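Local coordinates for De novo protein based on the inhibitor Amoebiasin-1 (Entamoeba histolytica, PDB 5SWK) that is a designed variant of a chagasin-family inhibitor and probably blocks papain-like cysteine proteases, at residues Leu6-Asn11 with Ile25-Asn30. Residues are numbered along the deposited sequence; the frame is centred on the assembly and turned at random. Where two conformers were deposited one is given.
Sequences LTEDNN and IILHGN
I25 pairs with L6 as a short parallel bridge, and their side chains lean to the same face of the sheet, where L6 CB lies 4.4 Å from I25 CG1. The next backbone amide makes the one main-chain hydrogen bond of the contact: I26 N reaches L6 O at 2.9 Å and nearly straight, 167°. Beyond it the first chain turns off into the 3-10 turn 8-10, where a bond from T7 N to N10 OD1 adds to the backbone bonds of the turn. I26 O makes a CA-H...O contact with T7 CA (3.5 Å), T7 CG2 lies beside the same oxygen, and a water donates to both I26 O and E8 OE1. Past I26 the E8 side chain carries most of the contact. L27 CD2 packs 3.8 Å from E8 CG, while the E8 chain, bent at chi2 (86°), brings its carboxylate alongside the strand. There H28 N donates 2.9 Å to E8 OE2, on the syn side and 23° out of the carboxylate plane. A second water links E8 OE2 to H28 O, which also accepts from W37 NE1, so each carboxylate oxygen is tied to the strand. F103 of the second subunit packs on I25 and L27. The strand then runs through G29 to N30, which by similarity opens the BC loop. A short parallel bridge thus ends in a 3-10 turn whose E8 carboxylate takes the H28 amide, within the immunoglobulin-like beta fold of the chagasin-family (I42) inhibitors.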
# COMPACT_ATOMS: atom_id res chain seq x y z
N LEU D 6 -8.15 9.42 26.27
CA LEU D 6 -7.31 8.23 26.19
C LEU D 6 -5.96 8.60 25.58
O LEU D 6 -5.87 9.52 24.78
CB LEU D 6 -7.97 7.13 25.37
CG LEU D 6 -9.31 6.55 25.84
CD1 LEU D 6 -9.40 6.48 27.35
CD2 LEU D 6 -10.46 7.35 25.28
N THR D 7 -4.92 7.87 25.98
CA THR D 7 -3.59 8.10 25.45
C THR D 7 -2.96 6.76 25.11
O THR D 7 -3.65 5.74 25.11
CB THR D 7 -2.69 8.86 26.44
OG1 THR D 7 -2.56 8.11 27.64
CG2 THR D 7 -3.28 10.23 26.76
N GLU D 8 -1.66 6.76 24.83
CA GLU D 8 -0.95 5.54 24.45
C GLU D 8 -1.15 4.40 25.45
O GLU D 8 -1.16 3.23 25.08
CB GLU D 8 0.55 5.84 24.29
CG GLU D 8 0.91 6.67 23.05
CD GLU D 8 0.81 8.18 23.27
OE1 GLU D 8 0.24 8.63 24.29
OE2 GLU D 8 1.32 8.92 22.40
N ASP D 9 -1.32 4.75 26.72
CA ASP D 9 -1.47 3.74 27.77
C ASP D 9 -2.79 2.98 27.68
O ASP D 9 -2.94 1.93 28.29
CB ASP D 9 -1.34 4.39 29.15
CG ASP D 9 0.10 4.75 29.47
OD1 ASP D 9 1.01 4.31 28.74
OD2 ASP D 9 0.31 5.47 30.47
N ASN D 10 -3.74 3.51 26.92
CA ASN D 10 -5.02 2.83 26.76
C ASN D 10 -5.03 1.91 25.55
O ASN D 10 -6.08 1.38 25.17
CB ASN D 10 -6.16 3.85 26.65
CG ASN D 10 -6.24 4.75 27.86
OD1 ASN D 10 -5.66 5.84 27.88
ND2 ASN D 10 -6.96 4.31 28.88
N ASN D 11 -3.87 1.73 24.93
CA ASN D 11 -3.75 0.85 23.77
C ASN D 11 -4.22 -0.56 24.13
O ASN D 11 -3.86 -1.09 25.18
CB ASN D 11 -2.31 0.84 23.27
CG ASN D 11 -2.13 0.08 21.96
OD1 ASN D 11 -3.08 -0.17 21.21
ND2 ASN D 11 -0.89 -0.28 21.67
N ILE D 25 -9.05 10.65 21.81
CA ILE D 25 -7.78 9.96 21.89
C ILE D 25 -6.68 10.95 21.54
O ILE D 25 -6.80 11.68 20.56
CB ILE D 25 -7.72 8.76 20.93
CG1 ILE D 25 -8.93 7.85 21.12
CG2 ILE D 25 -6.42 7.99 21.10
CD1 ILE D 25 -9.07 6.81 20.01
N ILE D 26 -5.62 11.00 22.35
CA ILE D 26 -4.52 11.90 22.07
C ILE D 26 -3.22 11.12 22.01
O ILE D 26 -2.86 10.43 22.96
CB ILE D 26 -4.42 13.03 23.12
CG1 ILE D 26 -5.76 13.75 23.27
CG2 ILE D 26 -3.32 14.00 22.74
CD1 ILE D 26 -5.77 14.84 24.33
N LEU D 27 -2.51 11.23 20.89
CA LEU D 27 -1.28 10.49 20.70
C LEU D 27 -0.18 11.40 20.21
O LEU D 27 -0.42 12.23 19.33
CB LEU D 27 -1.49 9.34 19.71
CG LEU D 27 -2.62 8.37 20.01
CD1 LEU D 27 -2.92 7.53 18.78
CD2 LEU D 27 -2.25 7.47 21.17
N HIS D 28 1.02 11.29 20.77
CA HIS D 28 2.11 12.13 20.31
C HIS D 28 2.56 11.65 18.93
O HIS D 28 2.53 10.46 18.63
CB HIS D 28 3.29 12.13 21.28
CG HIS D 28 4.34 13.14 20.94
ND1 HIS D 28 4.31 14.44 21.41
CD2 HIS D 28 5.45 13.05 20.16
CE1 HIS D 28 5.35 15.10 20.94
NE2 HIS D 28 6.06 14.28 20.18
N GLY D 29 2.97 12.61 18.11
CA GLY D 29 3.39 12.36 16.75
C GLY D 29 4.32 13.47 16.31
O GLY D 29 4.34 14.56 16.91
N ASN D 30 5.13 13.19 15.29
CA ASN D 30 6.02 14.19 14.72
C ASN D 30 5.98 14.18 13.20
O ASN D 30 6.80 13.53 12.56
CB ASN D 30 7.45 13.98 15.19
CG ASN D 30 8.32 15.19 14.92
OD1 ASN D 30 7.89 16.13 14.24
ND2 ASN D 30 9.54 15.18 15.45
O HOH W 1 -0.50 11.31 24.22
O HOH W 2 2.64 7.92 20.07